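Long-range contacts in protein CyaY (Psychromonas ingrahamii, PDB 4HS5), which probably takes part in iron-sulfur cluster assembly as an iron-binding member of the frataxin family and may regulate that process: residues 12-17 against 49-54; 25-30 against 97-102. All blocks are in the same frame, centred on the assembly; numbering follows the deposited sequence.

Contact 1 of 2, residues 12-17 against 49-54; sequences QLYQKI and INRQQP
Y14 meets both I49 and R51, and carries most of the packing between helix 3-24 and strand 46-52. The short segments run antiparallel, 169° between their directions, with axes 10.9 Å apart, a spacing bridged mainly by side chains.

Y14 has its CG anti to the carbonyl carbon, which sends the ring toward the strand. There it slides past I49 in an oblique approach, I49 CG2 lying 3.6 Å from Y14 CE1. R51 comes over one ring face: its CZ stands 4.7 Å from the centroid of the Y14 ring and 13° off the normal, a cation-pi contact. The guanidinium does not lie flat on the ring, since the planes are 75° apart; it presents its edge, with R51 NH1 3.6 Å from Y14 CD2 near the rim. Bent at chi2 and chi3, the arginine chain runs along the ring face from the hydroxyl toward CG, with R51 CD 3.2 Å from Y14 CZ. The hydroxyl is hydrogen-bonded to the backbone oxygen of S35, so the ring is held at its far end as well as by its neighbours.

One turn on, I17 reaches toward I49 tip to tip, I17 CD1 lying 3.8 Å from I49 CD1. Both also touch L37 on strand 36-41.

R51 NH2 forms a salt bridge with D11, one turn before Y14. Anchored there, the guanidinium is kept over the tyrosine face, where its positive charge probably gains from the ring's electrons; the contact thus grades from aliphatic packing at I17 to a charge fixed on an aromatic ring at R51.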
# COMPACT_ATOMS: atom_id res chain seq x y z
N GLN A 12 -5.40 9.40 2.41
CA GLN A 12 -5.84 8.64 3.58
C GLN A 12 -5.15 7.28 3.61
O GLN A 12 -4.71 6.83 4.66
CB GLN A 12 -7.37 8.49 3.58
CG GLN A 12 -8.09 9.80 3.97
CD GLN A 12 -9.59 9.66 3.99
OE1 GLN A 12 -10.14 8.67 3.51
NE2 GLN A 12 -10.26 10.67 4.54
N LEU A 13 -5.06 6.63 2.46
CA LEU A 13 -4.37 5.35 2.39
C LEU A 13 -2.90 5.45 2.77
O LEU A 13 -2.41 4.66 3.58
CB LEU A 13 -4.49 4.76 0.99
CG LEU A 13 -3.81 3.41 0.76
CD1 LEU A 13 -4.34 2.33 1.68
CD2 LEU A 13 -3.96 3.01 -0.72
N TYR A 14 -2.20 6.42 2.20
CA TYR A 14 -0.78 6.56 2.46
C TYR A 14 -0.55 6.86 3.93
O TYR A 14 0.31 6.26 4.56
CB TYR A 14 -0.16 7.67 1.61
CG TYR A 14 0.22 7.26 0.21
CD1 TYR A 14 -0.41 6.20 -0.42
CD2 TYR A 14 1.22 7.94 -0.47
CE1 TYR A 14 -0.06 5.83 -1.71
CE2 TYR A 14 1.59 7.57 -1.75
CZ TYR A 14 0.95 6.52 -2.36
OH TYR A 14 1.31 6.15 -3.64
N GLN A 15 -1.33 7.77 4.49
CA GLN A 15 -1.16 8.06 5.91
C GLN A 15 -1.54 6.88 6.81
O GLN A 15 -0.91 6.69 7.85
CB GLN A 15 -1.94 9.32 6.31
CG GLN A 15 -1.39 10.58 5.69
CD GLN A 15 -1.79 11.83 6.44
OE1 GLN A 15 -2.95 11.99 6.82
NE2 GLN A 15 -0.84 12.72 6.67
N LYS A 16 -2.54 6.10 6.41
CA LYS A 16 -2.92 4.88 7.15
C LYS A 16 -1.75 3.90 7.15
O LYS A 16 -1.42 3.29 8.16
CB LYS A 16 -4.16 4.24 6.53
CG LYS A 16 -4.70 3.01 7.26
CD LYS A 16 -6.02 2.59 6.61
CE LYS A 16 -6.75 1.52 7.42
NZ LYS A 16 -7.68 2.09 8.44
N ILE A 17 -1.10 3.76 6.00
CA ILE A 17 0.03 2.84 5.91
C ILE A 17 1.13 3.31 6.85
O ILE A 17 1.68 2.51 7.62
CB ILE A 17 0.54 2.72 4.47
CG1 ILE A 17 -0.48 1.99 3.61
CG2 ILE A 17 1.88 1.98 4.45
CD1 ILE A 17 -0.20 2.14 2.11
N ILE A 49 4.75 1.52 -3.70
CA ILE A 49 3.35 1.90 -3.86
C ILE A 49 3.30 3.16 -4.70
O ILE A 49 4.12 4.06 -4.55
CB ILE A 49 2.69 2.10 -2.49
CG1 ILE A 49 2.67 0.78 -1.74
CG2 ILE A 49 1.27 2.64 -2.63
CD1 ILE A 49 2.53 0.93 -0.26
N ASN A 50 2.36 3.21 -5.63
CA ASN A 50 2.25 4.35 -6.53
C ASN A 50 0.80 4.75 -6.68
O ASN A 50 -0.11 3.95 -6.43
CB ASN A 50 2.85 3.98 -7.88
CG ASN A 50 3.28 5.18 -8.68
OD1 ASN A 50 2.82 6.30 -8.43
ND2 ASN A 50 4.15 4.96 -9.66
N ARG A 51 0.57 6.01 -7.03
CA ARG A 51 -0.78 6.47 -7.33
C ARG A 51 -0.84 6.77 -8.80
O ARG A 51 0.10 7.33 -9.38
CB ARG A 51 -1.12 7.73 -6.54
CG ARG A 51 -1.33 7.50 -5.07
CD ARG A 51 -0.66 8.58 -4.25
NE ARG A 51 -1.40 9.83 -4.19
CZ ARG A 51 -1.76 10.42 -3.06
NH1 ARG A 51 -1.45 9.87 -1.89
NH2 ARG A 51 -2.44 11.56 -3.10
N GLN A 52 -1.93 6.36 -9.44
CA GLN A 52 -2.11 6.71 -10.83
C GLN A 52 -3.39 7.50 -10.97
O GLN A 52 -4.47 6.94 -11.16
CB GLN A 52 -2.10 5.46 -11.70
CG GLN A 52 -0.82 4.62 -11.59
CD GLN A 52 0.46 5.37 -12.00
OE1 GLN A 52 0.45 6.56 -12.31
NE2 GLN A 52 1.57 4.65 -12.00
N GLN A 53 -3.24 8.82 -10.85
CA GLN A 53 -4.38 9.74 -10.81
C GLN A 53 -5.35 9.64 -11.98
O GLN A 53 -6.55 9.60 -11.76
CB GLN A 53 -3.91 11.19 -10.63
CG GLN A 53 -5.05 12.17 -10.35
CD GLN A 53 -4.88 13.48 -11.09
OE1 GLN A 53 -4.89 14.55 -10.49
NE2 GLN A 53 -4.74 13.41 -12.41
N PRO A 54 -4.85 9.60 -13.23
CA PRO A 54 -5.83 9.53 -14.31
C PRO A 54 -6.65 8.23 -14.32
O PRO A 54 -7.72 8.19 -14.93
CB PRO A 54 -4.98 9.64 -15.58
CG PRO A 54 -3.59 9.31 -15.16
CD PRO A 54 -3.47 9.75 -13.74

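Contact 2 of 2, residues 25-30 against 97-102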
# COMPACT_ATOMS: atom_id res chain seq x y z
N GLY A 25 5.08 -0.89 15.51
CA GLY A 25 6.45 -0.90 15.99
C GLY A 25 7.45 -1.52 15.03
O GLY A 25 8.65 -1.55 15.28
N ALA A 26 6.95 -2.01 13.90
CA ALA A 26 7.79 -2.79 12.98
C ALA A 26 8.95 -2.02 12.35
O ALA A 26 8.91 -0.80 12.19
CB ALA A 26 6.93 -3.42 11.90
N ASP A 27 9.99 -2.77 11.99
CA ASP A 27 11.16 -2.18 11.36
C ASP A 27 10.92 -2.09 9.87
O ASP A 27 11.44 -2.87 9.07
CB ASP A 27 12.40 -3.02 11.65
CG ASP A 27 12.70 -3.09 13.13
OD1 ASP A 27 12.75 -4.22 13.65
OD2 ASP A 27 12.86 -2.03 13.76
N VAL A 28 10.08 -1.13 9.51
CA VAL A 28 9.80 -0.82 8.12
C VAL A 28 10.06 0.66 7.91
O VAL A 28 9.44 1.50 8.58
CB VAL A 28 8.34 -1.14 7.79
CG1 VAL A 28 8.08 -0.84 6.33
CG2 VAL A 28 8.04 -2.59 8.08
N ASP A 29 10.98 0.99 7.02
CA ASP A 29 11.21 2.38 6.65
C ASP A 29 10.24 2.78 5.56
O ASP A 29 9.91 1.96 4.69
CB ASP A 29 12.66 2.61 6.20
CG ASP A 29 13.64 2.68 7.36
OD1 ASP A 29 13.20 2.99 8.50
OD2 ASP A 29 14.84 2.44 7.14
N TYR A 30 9.74 4.00 5.63
CA TYR A 30 8.89 4.51 4.55
C TYR A 30 9.35 5.88 4.06
O TYR A 30 9.77 6.72 4.85
CB TYR A 30 7.41 4.54 4.95
CG TYR A 30 7.09 5.34 6.19
CD1 TYR A 30 6.88 6.71 6.13
CD2 TYR A 30 6.94 4.71 7.42
CE1 TYR A 30 6.56 7.43 7.26
CE2 TYR A 30 6.64 5.42 8.56
CZ TYR A 30 6.44 6.78 8.46
OH TYR A 30 6.13 7.48 9.60
N SER A 97 9.56 -10.47 4.57
CA SER A 97 10.39 -10.03 5.69
C SER A 97 10.03 -10.62 7.06
O SER A 97 10.73 -10.37 8.05
CB SER A 97 10.33 -8.51 5.77
OG SER A 97 9.04 -8.10 6.20
N LYS A 98 8.95 -11.40 7.12
CA LYS A 98 8.54 -12.08 8.36
C LYS A 98 8.18 -11.20 9.57
O LYS A 98 8.15 -11.68 10.70
CB LYS A 98 9.54 -13.17 8.76
CG LYS A 98 9.78 -14.21 7.68
CD LYS A 98 8.48 -14.82 7.18
CE LYS A 98 8.66 -15.44 5.80
NZ LYS A 98 7.38 -15.92 5.23
N GLU A 99 7.87 -9.93 9.34
CA GLU A 99 7.35 -9.14 10.45
C GLU A 99 5.87 -8.88 10.19
O GLU A 99 5.38 -9.05 9.07
CB GLU A 99 8.10 -7.82 10.62
CG GLU A 99 8.41 -7.40 12.04
CD GLU A 99 9.34 -6.19 12.07
OE1 GLU A 99 9.54 -5.57 11.01
OE2 GLU A 99 9.84 -5.85 13.16
N THR A 100 5.18 -8.51 11.26
CA THR A 100 3.74 -8.37 11.23
C THR A 100 3.34 -6.90 11.38
O THR A 100 3.76 -6.21 12.31
CB THR A 100 3.07 -9.27 12.29
OG1 THR A 100 3.38 -10.64 12.01
CG2 THR A 100 1.57 -9.09 12.29
N VAL A 101 2.58 -6.42 10.40
CA VAL A 101 1.93 -5.12 10.48
C VAL A 101 0.50 -5.38 10.04
O VAL A 101 0.26 -5.76 8.89
CB VAL A 101 2.56 -4.05 9.56
CG1 VAL A 101 1.79 -2.74 9.68
CG2 VAL A 101 4.02 -3.81 9.89
N ASP A 102 -0.44 -5.21 10.97
CA ASP A 102 -1.85 -5.31 10.63
C ASP A 102 -2.33 -3.91 10.25
O ASP A 102 -2.28 -3.00 11.06
CB ASP A 102 -2.64 -5.84 11.84
CG ASP A 102 -4.07 -6.20 11.50
OD1 ASP A 102 -4.71 -6.87 12.34
OD2 ASP A 102 -4.56 -5.82 10.42
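Two hydrogen bonds from one donor are the polar link here: the backbone N of D27 faces the carboxylate of E99. D27 N to E99 OE1 is 3.0 Å but bent, 137° at the hydrogen. It meets that oxygen on its syn side, 29° out of the carboxylate plane. The bond from D27 N to E99 OE2 is straighter, 164°, yet longer and weak. The glutamate chain is extended beyond CG, and this reach carries its end across to the backbone N. An alanine in place of E99 would probably leave the D27 N-H without its acceptor on the tail and open a gap beside the A26 methyl.

The same carboxylate lies close to a like charge. D27 OD1 is 3.4 Å from E99 OE2, both acceptors; the proximity is likely to be somewhat unfavourable and to be offset in part by the N-H.

Apolar contact centres on A26. A26 CB touches V101 CG2 at 3.6 Å and also lies 3.5 Å from E99 OE1. V101 in turn packs on S24, near the end of helix 3-24.

An inverse gamma turn is centred on D27, closed by a weak bond from V28 N to A26 O. The contact joins the link from helix 3-24 to edge strand 28-33 with the tail following helix 85-97, within the alpha-beta sandwich of the frataxin fold.

Contact 1 lies about 7 Å from the centre of the chain and is buried, whereas contact 2, about 13 Å out, is only partly so; their centres are 18 Å apart, on opposite sides of the chain's centre. Helix 3-24 connects them: it supplies residues 12-17 to contact 1, and the chain leaving its end supplies 25-30 to contact 2. Both also reach the same antiparallel sheet, at inner strand 46-52 and at the start of edge strand 28-33. Their chemistry follows their place: aliphatic and aromatic side chains with one arginine set edge-on over an aromatic face between helix and sheet, against backbone-to-carboxylate bonding and neighbouring acidic groups where two loops meet near the surface.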